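Transketolase (Campylobacter jejuni, PDB 3L84) belongs to the transketolase family of thiamine diphosphate-dependent enzymes, with two cofactor-binding-type domains and a smaller C-terminal domain in each chain of a two-chain assembly. Local coordinates at residues Asp82-Leu85 against Glu86-Lys89; Ala223-Gln226 against Ala227-Ser230; Val537-Cys540 against Leu541-Asn545. All blocks are in the same frame, centred on the assembly; numbering follows the deposited sequence.

Contact 1 of 3, residues Asp82-Leu85 against Glu86-Lys89; sequences DLSL and EDLK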
loop_
_atom_site.group_PDB
_atom_site.type_symbol
_atom_site.label_atom_id
_atom_site.label_comp_id
_atom_site.label_asym_id
_atom_site.label_seq_id
_atom_site.Cartn_x
_atom_site.Cartn_y
_atom_site.Cartn_z
ATOM N N ASP A 82 -3.978 30.569 16.283
ATOM C CA ASP A 82 -2.671 31.205 16.223
ATOM C C ASP A 82 -2.095 31.034 14.825
ATOM O O ASP A 82 -1.136 30.285 14.590
ATOM C CB ASP A 82 -1.755 30.573 17.280
ATOM C CG ASP A 82 -0.427 31.263 17.395
ATOM O OD1 ASP A 82 -0.300 32.448 16.996
ATOM O OD2 ASP A 82 0.489 30.581 17.878
ATOM N N LEU A 83 -2.705 31.703 13.872
ATOM C CA LEU A 83 -2.295 31.697 12.463
ATOM C C LEU A 83 -2.638 33.087 11.986
ATOM O O LEU A 83 -3.809 33.484 12.107
ATOM C CB LEU A 83 -3.074 30.640 11.698
ATOM C CG LEU A 83 -2.585 30.239 10.339
ATOM C CD1 LEU A 83 -1.150 29.659 10.356
ATOM C CD2 LEU A 83 -3.517 29.244 9.610
ATOM N N SER A 84 -1.625 33.850 11.560
ATOM C CA SER A 84 -1.779 35.263 11.259
ATOM C C SER A 84 -2.071 35.529 9.789
ATOM O O SER A 84 -1.923 34.664 8.924
ATOM C CB SER A 84 -0.520 36.013 11.654
ATOM O OG SER A 84 0.540 35.682 10.794
ATOM N N LEU A 85 -2.440 36.764 9.489
ATOM C CA LEU A 85 -2.584 37.190 8.114
ATOM C C LEU A 85 -1.260 37.066 7.360
ATOM O O LEU A 85 -1.236 36.602 6.222
ATOM C CB LEU A 85 -3.128 38.618 8.039
ATOM C CG LEU A 85 -3.647 39.052 6.662
ATOM C CD1 LEU A 85 -4.901 38.263 6.253
ATOM C CD2 LEU A 85 -3.927 40.565 6.684
ATOM N N GLU A 86 -0.155 37.430 7.988
ATOM C CA GLU A 86 1.137 37.244 7.365
ATOM C C GLU A 86 1.394 35.765 7.025
ATOM O O GLU A 86 1.957 35.446 5.988
ATOM C CB GLU A 86 2.270 37.778 8.241
ATOM C CG GLU A 86 3.551 38.025 7.477
ATOM C CD GLU A 86 3.438 39.094 6.362
ATOM O OE1 GLU A 86 2.519 39.956 6.357
ATOM O OE2 GLU A 86 4.292 39.047 5.461
ATOM N N ASP A 87 1.005 34.866 7.924
ATOM C CA ASP A 87 1.157 33.440 7.621
ATOM C C ASP A 87 0.388 33.052 6.339
ATOM O O ASP A 87 0.878 32.295 5.511
ATOM C CB ASP A 87 0.647 32.587 8.792
ATOM C CG ASP A 87 1.497 32.695 10.031
ATOM O OD1 ASP A 87 2.751 32.865 9.936
ATOM O OD2 ASP A 87 0.920 32.563 11.150
ATOM N N LEU A 88 -0.810 33.588 6.187
ATOM C CA LEU A 88 -1.579 33.326 4.961
ATOM C C LEU A 88 -0.843 33.841 3.719
ATOM O O LEU A 88 -0.867 33.200 2.680
ATOM C CB LEU A 88 -2.989 33.933 5.041
ATOM C CG LEU A 88 -3.877 33.560 6.242
ATOM C CD1 LEU A 88 -5.286 34.129 6.048
ATOM C CD2 LEU A 88 -3.933 32.040 6.417
ATOM N N LYS A 89 -0.172 34.980 3.855
ATOM C CA LYS A 89 0.636 35.538 2.783
ATOM C C LYS A 89 1.908 34.759 2.474
ATOM O O LYS A 89 2.607 35.084 1.542
ATOM C CB LYS A 89 0.983 37.000 3.118
ATOM C CG LYS A 89 -0.211 37.909 3.016
ATOM C CD LYS A 89 0.069 39.333 3.506
ATOM C CE LYS A 89 -1.229 40.171 3.496
ATOM N NZ LYS A 89 -1.046 41.573 3.979
#
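Ser84 and Asp87 bond to each other in both directions at the start of helix 85-88. The backbone N of Ser84 donates to Asp87 OD2 at 2.9 Å, and the bond is almost straight, 176° at the hydrogen. It meets the anti side of that oxygen, 34° out of the carboxylate plane. In return, Asp87 N donates to Ser84 OG at 3.0 Å. The hydroxyl can accept this bond because chi1 of 70° sets OG between the backbone N and the carbonyl carbon, turned back over the first helical turn. The first bond holds the Asp87 carboxylate at the N-terminal end of the helix, where the helix dipole would probably favour its negative charge. The second gives the Asp87 N-H a side-chain acceptor in the first turn. Two main-chain bonds begin the helix behind the cap: Leu88 N to Ser84 O at 3.1 Å, and Lys89 N to Leu85 O, also at 3.1 Å.

Apolar contacts flank the capping bonds. Leu83 crosses Asp87, and its CD1 lies 3.8 Å from Asp87 CB. Its other methyl, CD2, approaches Leu88 CD2 at 4.3 Å. Leu85 and Leu88 cross at about a right angle and touch through their CD1 methyls. The extended chain of Lys89 runs past Leu85, with CE 4.1 Å from Leu85 CG. Leu83 and Leu88 both pack on Tyr73 of helix 69-79. Asp87 O also accepts a hydrogen bond from Thr98 OG1. With Ser84 as N-cap and Asp87 three residues on, this is a capping box, here opening a short helix in the thiamine diphosphate-binding domain.

Contact 2 of 3, residues Ala223-Gln226 against Ala227-Ser230; sequences ALEQ and AKKS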
loop_
_atom_site.group_PDB
_atom_site.type_symbol
_atom_site.label_atom_id
_atom_site.label_comp_id
_atom_site.label_asym_id
_atom_site.label_seq_id
_atom_site.Cartn_x
_atom_site.Cartn_y
_atom_site.Cartn_z
ATOM N N ALA A 223 -29.495 20.233 6.801
ATOM C CA ALA A 223 -28.804 18.949 6.712
ATOM C C ALA A 223 -27.918 18.708 7.927
ATOM O O ALA A 223 -27.865 17.606 8.473
ATOM C CB ALA A 223 -27.971 18.863 5.414
ATOM N N LEU A 224 -27.228 19.742 8.362
ATOM C CA LEU A 224 -26.378 19.630 9.535
ATOM C C LEU A 224 -27.193 19.373 10.778
ATOM O O LEU A 224 -26.823 18.545 11.597
ATOM C CB LEU A 224 -25.495 20.863 9.689
ATOM C CG LEU A 224 -24.342 20.957 8.693
ATOM C CD1 LEU A 224 -23.625 22.316 8.796
ATOM C CD2 LEU A 224 -23.329 19.802 8.876
ATOM N N GLU A 225 -28.337 20.054 10.936
ATOM C CA GLU A 225 -29.187 19.788 12.092
ATOM C C GLU A 225 -29.684 18.345 12.081
ATOM O O GLU A 225 -29.690 17.683 13.111
ATOM C CB GLU A 225 -30.362 20.765 12.158
ATOM C CG GLU A 225 -29.960 22.208 12.459
ATOM C CD GLU A 225 -29.429 22.421 13.882
ATOM O OE1 GLU A 225 -29.044 21.440 14.555
ATOM O OE2 GLU A 225 -29.385 23.588 14.328
ATOM N N GLN A 226 -30.108 17.855 10.923
ATOM C CA GLN A 226 -30.554 16.466 10.814
ATOM C C GLN A 226 -29.402 15.479 11.078
ATOM O O GLN A 226 -29.572 14.492 11.817
ATOM C CB GLN A 226 -31.125 16.229 9.427
ATOM C CG GLN A 226 -31.703 14.859 9.207
ATOM C CD GLN A 226 -32.612 14.825 7.993
ATOM O OE1 GLN A 226 -32.737 15.827 7.262
ATOM N NE2 GLN A 226 -33.271 13.684 7.781
ATOM N N ALA A 227 -28.248 15.744 10.493
ATOM C CA ALA A 227 -27.086 14.865 10.677
ATOM C C ALA A 227 -26.695 14.754 12.152
ATOM O O ALA A 227 -26.361 13.667 12.605
ATOM C CB ALA A 227 -25.927 15.369 9.863
ATOM N N LYS A 228 -26.770 15.862 12.883
ATOM C CA LYS A 228 -26.399 15.877 14.298
ATOM C C LYS A 228 -27.298 15.024 15.180
ATOM O O LYS A 228 -26.874 14.613 16.265
ATOM C CB LYS A 228 -26.308 17.327 14.793
ATOM C CG LYS A 228 -25.105 18.035 14.199
ATOM C CD LYS A 228 -25.120 19.512 14.271
ATOM C CE LYS A 228 -25.067 20.054 15.656
ATOM N NZ LYS A 228 -25.602 21.507 15.727
ATOM N N LYS A 229 -28.506 14.740 14.709
ATOM C CA LYS A 229 -29.485 13.911 15.444
ATOM C C LYS A 229 -29.542 12.486 14.945
ATOM O O LYS A 229 -30.337 11.698 15.437
ATOM C CB LYS A 229 -30.908 14.505 15.386
ATOM C CG LYS A 229 -31.014 15.868 15.950
ATOM C CD LYS A 229 -32.449 16.286 16.034
ATOM C CE LYS A 229 -33.095 16.467 14.682
ATOM N NZ LYS A 229 -34.369 17.238 14.832
ATOM N N SER A 230 -28.693 12.143 13.977
ATOM C CA SER A 230 -28.742 10.816 13.352
ATOM C C SER A 230 -28.401 9.732 14.384
ATOM O O SER A 230 -27.584 9.945 15.298
ATOM C CB SER A 230 -27.786 10.749 12.154
ATOM O OG SER A 230 -27.961 9.529 11.462
#
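Ala227 N donates to Ala223 O at 2.8 Å, a regular helical bond near the C-terminal end of helix 217-228. Lys228 N follows the same pattern, reaching Leu224 O at 3.0 Å. The next donor breaks it. Lys229 N turns to Gln226 O at 3.1 Å and sits well above the carbonyl plane, 62° out of it. Ser230 N likewise bonds to Ala227 O, so the last turn tightens as the chain leaves the helix. Lys228 O, at the end of the helix, accepts from Lys145 NZ.

Among the side chains, Glu225 has two conformers. In one of them OE1 lies 3.6 Å from Lys228 NZ, a long and doubtful salt bridge. The ammonium has a stronger partner in His45 ND1. Lys228 CG passes 3.2 Å from Leu224 O. Ser230 OG lies in hydrogen-bonding range of both Glu208 OE1 and Lys232 O, while Gln226 NE2 makes a weak bond to Glu208 OE2. Ala223 and Ala227 face Ile236 of strand 234-239. The chemistry implies a helix end whose main-chain bonds and outside polar partners are well defined, while the Glu225 to Lys228 attraction is probably weak and not always made.

Contact 3 of 3, residues Val537-Cys540 against Leu541-Asn545; sequences VWLC and LESAN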
loop_
_atom_site.group_PDB
_atom_site.type_symbol
_atom_site.label_atom_id
_atom_site.label_comp_id
_atom_site.label_asym_id
_atom_site.label_seq_id
_atom_site.Cartn_x
_atom_site.Cartn_y
_atom_site.Cartn_z
ATOM N N VAL A 537 20.941 -13.714 14.476
ATOM C CA VAL A 537 22.014 -13.486 15.453
ATOM C C VAL A 537 22.627 -14.797 15.930
ATOM O O VAL A 537 23.835 -14.943 16.032
ATOM C CB VAL A 537 21.512 -12.616 16.654
ATOM C CG1 VAL A 537 22.587 -12.528 17.764
ATOM C CG2 VAL A 537 21.164 -11.228 16.181
ATOM N N TRP A 538 21.795 -15.786 16.199
ATOM C CA TRP A 538 22.295 -17.053 16.683
ATOM C C TRP A 538 23.187 -17.724 15.633
ATOM O O TRP A 538 24.236 -18.295 15.959
ATOM C CB TRP A 538 21.094 -17.943 17.027
ATOM C CG TRP A 538 21.497 -19.117 17.776
ATOM C CD1 TRP A 538 21.498 -20.407 17.334
ATOM C CD2 TRP A 538 21.975 -19.143 19.137
ATOM N NE1 TRP A 538 21.947 -21.243 18.339
ATOM C CE2 TRP A 538 22.240 -20.488 19.451
ATOM C CE3 TRP A 538 22.206 -18.154 20.111
ATOM C CZ2 TRP A 538 22.720 -20.874 20.710
ATOM C CZ3 TRP A 538 22.669 -18.529 21.356
ATOM C CH2 TRP A 538 22.929 -19.880 21.644
ATOM N N LEU A 539 22.800 -17.638 14.359
ATOM C CA LEU A 539 23.640 -18.176 13.282
ATOM C C LEU A 539 25.030 -17.543 13.337
ATOM O O LEU A 539 26.050 -18.221 13.133
ATOM C CB LEU A 539 22.956 -17.913 11.912
ATOM C CG LEU A 539 23.823 -18.171 10.698
ATOM C CD1 LEU A 539 24.228 -19.619 10.539
ATOM C CD2 LEU A 539 23.067 -17.708 9.439
ATOM N N CYS A 540 25.075 -16.238 13.576
ATOM C CA CYS A 540 26.356 -15.541 13.673
ATOM C C CYS A 540 27.138 -15.933 14.923
ATOM O O CYS A 540 28.350 -16.084 14.853
ATOM C CB CYS A 540 26.167 -14.046 13.626
ATOM S SG CYS A 540 25.636 -13.470 11.996
ATOM N N LEU A 541 26.479 -16.130 16.061
ATOM C CA LEU A 541 27.191 -16.597 17.247
ATOM C C LEU A 541 27.826 -17.979 16.978
ATOM O O LEU A 541 29.000 -18.227 17.323
ATOM C CB LEU A 541 26.268 -16.640 18.476
ATOM C CG LEU A 541 25.897 -15.284 19.014
ATOM C CD1 LEU A 541 24.675 -15.428 19.958
ATOM C CD2 LEU A 541 27.070 -14.582 19.722
ATOM N N GLU A 542 27.038 -18.897 16.415
ATOM C CA GLU A 542 27.517 -20.235 16.113
ATOM C C GLU A 542 28.624 -20.197 15.086
ATOM O O GLU A 542 29.607 -20.941 15.195
ATOM C CB GLU A 542 26.376 -21.139 15.633
ATOM C CG GLU A 542 25.262 -21.369 16.699
ATOM C CD GLU A 542 25.576 -22.458 17.702
ATOM O OE1 GLU A 542 25.484 -23.644 17.339
ATOM O OE2 GLU A 542 25.879 -22.116 18.863
ATOM N N SER A 543 28.496 -19.321 14.091
ATOM C CA SER A 543 29.523 -19.208 13.063
ATOM C C SER A 543 30.821 -18.614 13.622
ATOM O O SER A 543 31.913 -19.062 13.283
ATOM C CB SER A 543 29.042 -18.387 11.872
ATOM O OG SER A 543 27.934 -19.038 11.247
ATOM N N ALA A 544 30.695 -17.640 14.514
ATOM C CA ALA A 544 31.858 -17.043 15.150
ATOM C C ALA A 544 32.593 -18.089 16.013
ATOM O O ALA A 544 33.810 -18.157 16.011
ATOM C CB ALA A 544 31.449 -15.854 15.996
ATOM N N ASN A 545 31.845 -18.952 16.692
ATOM C CA ASN A 545 32.455 -20.043 17.493
ATOM C C ASN A 545 33.234 -20.988 16.578
ATOM O O ASN A 545 34.340 -21.412 16.897
ATOM C CB ASN A 545 31.367 -20.843 18.235
ATOM C CG ASN A 545 30.818 -20.122 19.430
ATOM O OD1 ASN A 545 31.457 -19.207 19.964
ATOM N ND2 ASN A 545 29.604 -20.514 19.865
#
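Leu539 O is gripped twice by Ser543. Ser543 N and Ser543 OG each donate to it at 2.8 Å, from opposite faces of the carbonyl plane. The hydroxyl can fold back onto the helix because OG stands beside its own backbone N, anti to the carbonyl carbon (chi1 -63°). The helical bonds on either side are regular: Glu542 N to Trp538 O is 2.9 Å and nearly straight, and Ala544 N to Cys540 O is 2.8 Å.

The Trp538 indole meets two side chains of the next turn. Glu542 lays its CG over one face of the five-membered ring, 4.0 Å from the centroid and 26° off the normal, a CH-pi contact. Its chain bends at chi2, and the carboxylate then runs nearly parallel to the indole, the planes 6° apart. The side chains of Leu541 and Trp538 cross at about a right angle, and Leu541 CD1 lies 3.7 Å from Trp538 CE3. The same methyl touches Val537 CG1 at 4.2 Å, where the two side chains lie side by side.

Helix 537-549 links strands 528-532 and 554-558 in a beta-alpha-beta unit of the C-terminal domain. Cys540 and Ser543 face Leu530 of the first strand. Leu541 and Ala544 meet Val556 of the second. Helix 622-629 covers a further flank, with Leu625 against Leu539 and Ser543, and Val622 against Glu542 and Ser543.

The three contacts follow one another along the chain and do not touch. Contacts 1 and 2 share the N-terminal thiamine diphosphate-binding domain, with centres 33 Å apart and nearest atoms about 21 Å apart. Contact 3 belongs to the C-terminal domain, across the chain's centre from both. Its centre is 59 Å from that of contact 1 and 65 Å from that of contact 2. Each is local helix geometry: contact 1 starts a helix, contact 2 ends one, and contact 3 spans the first turns of helix 537-549, which runs on beyond it. Contacts 2 and 3 each lie on the helix of a beta-alpha-beta unit, in different sheets. The other chain of the assembly touches none of them.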